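Local coordinates for putative immunoglobulin A1 protease (Bacteroides ovatus, PDB 3N6Z), which is of unproven function but is probably a hydrolase that may cleave immunoglobulin A1, its chain wound into a parallel beta-solenoid, at residues G225-V230 and C261-K266; I257-D262 and G288-L293. One frame throughout, in Å; residues are numbered along the deposited sequence. Where two conformers were deposited one is given.

Overall arrangement
From the N terminus, segment 225-230 leaves strand 224-227, and after one coil of the beta-solenoid the chain returns as 261-266, closing contact 1 over 30 intervening residues. Segment 257-262, which overlaps it at Cys-261 and Asp-262, opens contact 2, and a further coil brings 288-293 back to close it over 25. Neither contact nests inside the other: they overlap in a stagger, with centres about 7 Å apart. Strands 224-227, 254-257 and 287-289 pair in parallel, and so do 233-235, 263-266 and 294-296 on the next face. The two contacts tie together the corners between these faces, and Arg-226 NH2 and Asp-258 OD2 form a salt bridge (2.8 Å) between them.

Contact 1: G225-V230 and C261-K266; sequences GRKVGV and CDIAIK. With SO4 (sulfate ion), chain C.
The backbones of 227-230 and 261-263 run 105° apart, measured end to end, and come nearest at Val-230 and Cys-261, whose CA atoms are 4.8 Å apart. Asp-262 N donates to Gly-229 O at 3.3 Å, nearly straight at 167°. Lys-227 leaves its strand with CG anti to the backbone N, then bends at chi2 (65°) and chi4, which curls the buried ammonium back onto the corner. Lys-227 NZ donates to Asp-262 O at 2.9 Å, approaching nearly along the C=O axis, and to Val-228 O from above the carbonyl plane at 2.8 Å. A third acceptor, Gly-231 O, lies just beyond the segment. Here the lysine joins the corners of two successive coils of the parallel beta-solenoid. Nearer the backbone, Lys-227 CG packs on Ile-263 CB at 4.0 Å. Cys-261 places SG 3.2 Å from Gly-229 N, a buried amide without a hydrogen-bond partner in the model. Asp-262 crosses Val-230 at about a right angle, OD2 3.6 Å from CG1, while OD1 accepts from Gly-231 N. Val-228 CG1 lies above one face of the Arg-226 guanidinium, offset toward its rim; NH1 and NH2 grip two oxygens of a sulfate, probably a crystallisation ion.

Contact 2: I257-D262 and G288-L293; sequences IDKSCD and GVSASL
Ile-257 overlaps Leu-293 obliquely, its CG2 resting 4.0 Å from Leu-293 CB. The other branch points elsewhere: with CG1 beside the backbone N (chi1 -53°) and CD1 extended beyond it, the delta methyl lies 3.5 Å from Ser-290 O and also meets the backbone at Leu-293 C. In the backbone, Ile-257 N donates to Val-289 O at 3.1 Å and 175°, a nearly straight bond that carries the parallel pairing of strands 254-257 and 287-289 to its end. Beyond it both segments turn, as at the other corners of this beta-solenoid. Residues 258-261 form a type II turn closed by Cys-261 N to Asp-258 O, with Ser-260 at positive phi (68°) in the third position. The other chain segment makes a short 3-10 turn, in which Leu-293 N donates to Ser-290 O. Leu-293 fits its side chain against the type II turn: CD1 approaches Asp-258 O at 3.4 Å and CB approaches Cys-261 O at 3.5 Å, van der Waals contacts of carbon against two carbonyl oxygens. An alanine at Ile-257 would keep only CB and would probably leave a gap beside Leu-293 CB and Ser-290 O, depriving the leucine of its main apolar partner across the contact. Ser-290 sets CB 3.3 Å from Ile-257 O, and one water bridges that oxygen, to which it donates, and Ser-290 OG. Lys-259 passes the same hydroxyl with its chain, Lys-259 CE being 3.6 Å from Ser-290 OG. The CB of Asp-258 points away from 288-293; its OD1 accepts from Gln-256 NE2, and OD2 pairs with Arg-226. Ala-291, whose CB points away from 257-262, touches Ala-322 and Phe-327.

Contact 1: G225-V230 and C261-K266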
loop_
_atom_site.group_PDB
_atom_site.type_symbol
_atom_site.label_atom_id
_atom_site.label_comp_id
_atom_site.label_asym_id
_atom_site.label_seq_id
_atom_site.Cartn_x
_atom_site.Cartn_y
_atom_site.Cartn_z
ATOM N N GLY A 225 -5.666 -3.168 3.463
ATOM C CA GLY A 225 -6.558 -3.672 4.499
ATOM C C GLY A 225 -8.009 -3.770 4.108
ATOM O O GLY A 225 -8.653 -4.817 4.325
ATOM N N ARG A 226 -8.520 -2.704 3.506
ATOM C CA ARG A 226 -9.938 -2.508 3.308
ATOM C C ARG A 226 -10.177 -1.846 1.951
ATOM O O ARG A 226 -9.379 -1.023 1.518
ATOM C CB ARG A 226 -10.450 -1.632 4.465
ATOM C CG ARG A 226 -11.919 -1.260 4.448
ATOM C CD ARG A 226 -12.177 -0.254 5.559
ATOM N NE ARG A 226 -13.588 0.132 5.582
ATOM C CZ ARG A 226 -14.050 1.226 6.175
ATOM N NH1 ARG A 226 -13.238 2.006 6.885
ATOM N NH2 ARG A 226 -15.350 1.521 6.072
ATOM N N LYS A 227 -11.299 -2.171 1.334
ATOM C CA LYS A 227 -11.785 -1.549 0.105
ATOM C C LYS A 227 -13.144 -0.905 0.343
ATOM O O LYS A 227 -14.078 -1.582 0.806
ATOM C CB LYS A 227 -11.913 -2.619 -0.984
ATOM C CG LYS A 227 -12.505 -2.114 -2.288
ATOM C CD LYS A 227 -11.625 -1.088 -3.008
ATOM C CE LYS A 227 -12.183 -0.650 -4.365
ATOM N NZ LYS A 227 -13.549 -0.062 -4.305
ATOM N N VAL A 228 -13.247 0.367 -0.029
ATOM C CA VAL A 228 -14.481 1.130 0.047
ATOM C C VAL A 228 -14.920 1.624 -1.324
ATOM O O VAL A 228 -14.090 1.769 -2.238
ATOM C CB VAL A 228 -14.391 2.302 1.056
ATOM C CG1 VAL A 228 -14.025 1.747 2.459
ATOM C CG2 VAL A 228 -13.437 3.392 0.603
ATOM N N GLY A 229 -16.218 1.883 -1.451
ATOM C CA GLY A 229 -16.811 2.325 -2.692
ATOM C C GLY A 229 -16.906 1.271 -3.797
ATOM O O GLY A 229 -16.334 0.173 -3.723
ATOM N N VAL A 230 -17.639 1.639 -4.853
ATOM C CA VAL A 230 -17.790 0.847 -6.051
ATOM C C VAL A 230 -16.792 1.344 -7.095
ATOM O O VAL A 230 -16.704 2.556 -7.347
ATOM C CB VAL A 230 -19.268 0.891 -6.584
ATOM C CG1 VAL A 230 -19.390 0.254 -7.944
ATOM C CG2 VAL A 230 -20.194 0.175 -5.598
ATOM N N CYS A 261 -20.011 -2.602 -1.670
ATOM C CA CYS A 261 -18.851 -2.104 -2.407
ATOM C C CYS A 261 -18.299 -3.220 -3.274
ATOM O O CYS A 261 -18.841 -4.331 -3.302
ATOM C CB CYS A 261 -17.807 -1.562 -1.425
ATOM S SG CYS A 261 -18.436 -0.189 -0.450
ATOM N N ASP A 262 -17.234 -2.954 -4.015
ATOM C CA ASP A 262 -16.674 -3.996 -4.863
ATOM C C ASP A 262 -15.182 -3.747 -5.080
ATOM O O ASP A 262 -14.605 -2.741 -4.627
ATOM C CB ASP A 262 -17.471 -4.147 -6.189
ATOM C CG ASP A 262 -17.254 -3.047 -7.193
ATOM O OD1 ASP A 262 -16.345 -2.205 -7.040
ATOM O OD2 ASP A 262 -18.042 -3.033 -8.176
ATOM N N ILE A 263 -14.561 -4.695 -5.767
ATOM C CA ILE A 263 -13.190 -4.599 -6.246
ATOM C C ILE A 263 -13.018 -5.594 -7.367
ATOM O O ILE A 263 -13.721 -6.597 -7.425
ATOM C CB ILE A 263 -12.138 -4.951 -5.102
ATOM C CG1 ILE A 263 -10.757 -4.346 -5.413
ATOM C CG2 ILE A 263 -12.078 -6.451 -4.761
ATOM C CD1 ILE A 263 -9.747 -4.423 -4.249
ATOM N N ALA A 264 -12.020 -5.349 -8.204
ATOM C CA ALA A 264 -11.439 -6.385 -9.073
ATOM C C ALA A 264 -10.011 -6.623 -8.581
ATOM O O ALA A 264 -9.283 -5.678 -8.313
ATOM C CB ALA A 264 -11.453 -5.960 -10.576
ATOM N N ILE A 265 -9.652 -7.888 -8.459
ATOM C CA ILE A 265 -8.264 -8.284 -8.187
ATOM C C ILE A 265 -7.893 -9.247 -9.315
ATOM O O ILE A 265 -8.517 -10.307 -9.494
ATOM C CB ILE A 265 -8.013 -8.929 -6.806
ATOM C CG1 ILE A 265 -8.532 -8.031 -5.678
ATOM C CG2 ILE A 265 -6.503 -9.229 -6.623
ATOM C CD1 ILE A 265 -8.337 -8.586 -4.299
ATOM N N LYS A 266 -6.855 -8.864 -10.059
ATOM C CA LYS A 266 -6.441 -9.581 -11.259
ATOM C C LYS A 266 -4.940 -9.776 -11.241
ATOM O O LYS A 266 -4.200 -8.871 -10.872
ATOM C CB LYS A 266 -6.816 -8.800 -12.526
ATOM C CG LYS A 266 -8.334 -8.495 -12.632
ATOM C CD LYS A 266 -8.684 -7.722 -13.941
ATOM C CE LYS A 266 -10.097 -7.113 -13.899
ATOM N NZ LYS A 266 -10.399 -6.111 -14.983
HETATM S S SO4 C . -15.899 4.690 7.805
HETATM O O1 SO4 C . -15.717 6.140 7.857
HETATM O O2 SO4 C . -16.914 4.252 8.756
HETATM O O3 SO4 C . -16.322 4.314 6.461
HETATM O O4 SO4 C . -14.628 4.081 8.161
#

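Contact 2: I257-D262 and G288-L293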
loop_
_atom_site.group_PDB
_atom_site.type_symbol
_atom_site.label_atom_id
_atom_site.label_comp_id
_atom_site.label_asym_id
_atom_site.label_seq_id
_atom_site.Cartn_x
_atom_site.Cartn_y
_atom_site.Cartn_z
ATOM N N ILE A 257 -13.662 -6.305 1.775
ATOM C CA ILE A 257 -14.498 -5.457 0.912
ATOM C C ILE A 257 -15.689 -5.017 1.761
ATOM O O ILE A 257 -16.392 -5.850 2.358
ATOM C CB ILE A 257 -15.029 -6.207 -0.348
ATOM C CG1 ILE A 257 -13.890 -6.866 -1.135
ATOM C CG2 ILE A 257 -15.810 -5.233 -1.242
ATOM C CD1 ILE A 257 -14.391 -7.816 -2.265
ATOM N N ASP A 258 -15.922 -3.706 1.853
ATOM C CA ASP A 258 -17.114 -3.236 2.583
ATOM C C ASP A 258 -18.404 -3.727 1.912
ATOM O O ASP A 258 -18.477 -3.888 0.700
ATOM C CB ASP A 258 -17.147 -1.711 2.620
ATOM C CG ASP A 258 -16.368 -1.121 3.766
ATOM O OD1 ASP A 258 -15.497 -1.818 4.344
ATOM O OD2 ASP A 258 -16.644 0.075 4.109
ATOM N N LYS A 259 -19.447 -3.883 2.731
ATOM C CA LYS A 259 -20.775 -4.155 2.196
ATOM C C LYS A 259 -21.179 -3.092 1.190
ATOM O O LYS A 259 -20.836 -1.910 1.339
ATOM C CB LYS A 259 -21.833 -4.214 3.303
ATOM C CG LYS A 259 -21.607 -5.322 4.334
ATOM C CD LYS A 259 -21.727 -6.716 3.735
ATOM C CE LYS A 259 -21.618 -7.790 4.810
ATOM N NZ LYS A 259 -22.819 -7.873 5.675
ATOM N N SER A 260 -21.845 -3.534 0.136
ATOM C CA SER A 260 -22.337 -2.670 -0.949
ATOM C C SER A 260 -21.233 -2.054 -1.794
ATOM O O SER A 260 -21.506 -1.161 -2.616
ATOM C CB SER A 260 -23.271 -1.574 -0.425
ATOM O OG SER A 260 -24.357 -2.171 0.237
ATOM N N CYS A 261 -20.011 -2.602 -1.670
ATOM C CA CYS A 261 -18.851 -2.104 -2.407
ATOM C C CYS A 261 -18.299 -3.220 -3.274
ATOM O O CYS A 261 -18.841 -4.331 -3.302
ATOM C CB CYS A 261 -17.807 -1.562 -1.425
ATOM S SG CYS A 261 -18.436 -0.189 -0.450
ATOM N N ASP A 262 -17.234 -2.954 -4.015
ATOM C CA ASP A 262 -16.674 -3.996 -4.863
ATOM C C ASP A 262 -15.182 -3.747 -5.080
ATOM O O ASP A 262 -14.605 -2.741 -4.627
ATOM C CB ASP A 262 -17.471 -4.147 -6.189
ATOM C CG ASP A 262 -17.254 -3.047 -7.193
ATOM O OD1 ASP A 262 -16.345 -2.205 -7.040
ATOM O OD2 ASP A 262 -18.042 -3.033 -8.176
ATOM N N GLY A 288 -10.160 -11.698 2.728
ATOM C CA GLY A 288 -10.679 -12.202 4.013
ATOM C C GLY A 288 -12.144 -12.027 4.367
ATOM O O GLY A 288 -12.668 -12.858 5.130
ATOM N N VAL A 289 -12.809 -10.992 3.840
ATOM C CA VAL A 289 -14.184 -10.658 4.224
ATOM C C VAL A 289 -14.976 -10.135 3.045
ATOM O O VAL A 289 -14.496 -9.260 2.301
ATOM C CB VAL A 289 -14.252 -9.538 5.316
ATOM C CG1 VAL A 289 -15.712 -9.361 5.841
ATOM C CG2 VAL A 289 -13.273 -9.794 6.449
ATOM N N SER A 290 -16.220 -10.629 2.909
ATOM C CA SER A 290 -17.145 -10.241 1.849
ATOM C C SER A 290 -16.503 -10.414 0.479
ATOM O O SER A 290 -16.756 -9.647 -0.446
ATOM C CB SER A 290 -17.678 -8.829 2.076
ATOM O OG SER A 290 -18.528 -8.829 3.222
ATOM N N ALA A 291 -15.724 -11.491 0.330
ATOM C CA ALA A 291 -15.002 -11.737 -0.913
ATOM C C ALA A 291 -15.922 -11.904 -2.115
ATOM O O ALA A 291 -15.528 -11.605 -3.245
ATOM C CB ALA A 291 -14.103 -12.937 -0.780
ATOM N N SER A 292 -17.160 -12.384 -1.892
ATOM C CA SER A 292 -18.120 -12.578 -2.995
ATOM C C SER A 292 -18.518 -11.292 -3.705
ATOM O O SER A 292 -19.074 -11.331 -4.808
ATOM C CB SER A 292 -19.345 -13.316 -2.469
ATOM O OG SER A 292 -20.103 -12.467 -1.630
ATOM N N LEU A 293 -18.170 -10.153 -3.101
ATOM C CA LEU A 293 -18.440 -8.842 -3.710
ATOM C C LEU A 293 -17.375 -8.468 -4.746
ATOM O O LEU A 293 -17.545 -7.507 -5.511
ATOM C CB LEU A 293 -18.532 -7.751 -2.649
ATOM C CG LEU A 293 -19.655 -7.939 -1.623
ATOM C CD1 LEU A 293 -19.643 -6.776 -0.664
ATOM C CD2 LEU A 293 -21.056 -8.099 -2.300
HETATM O O HOH W 1 -17.912 -6.531 4.537
#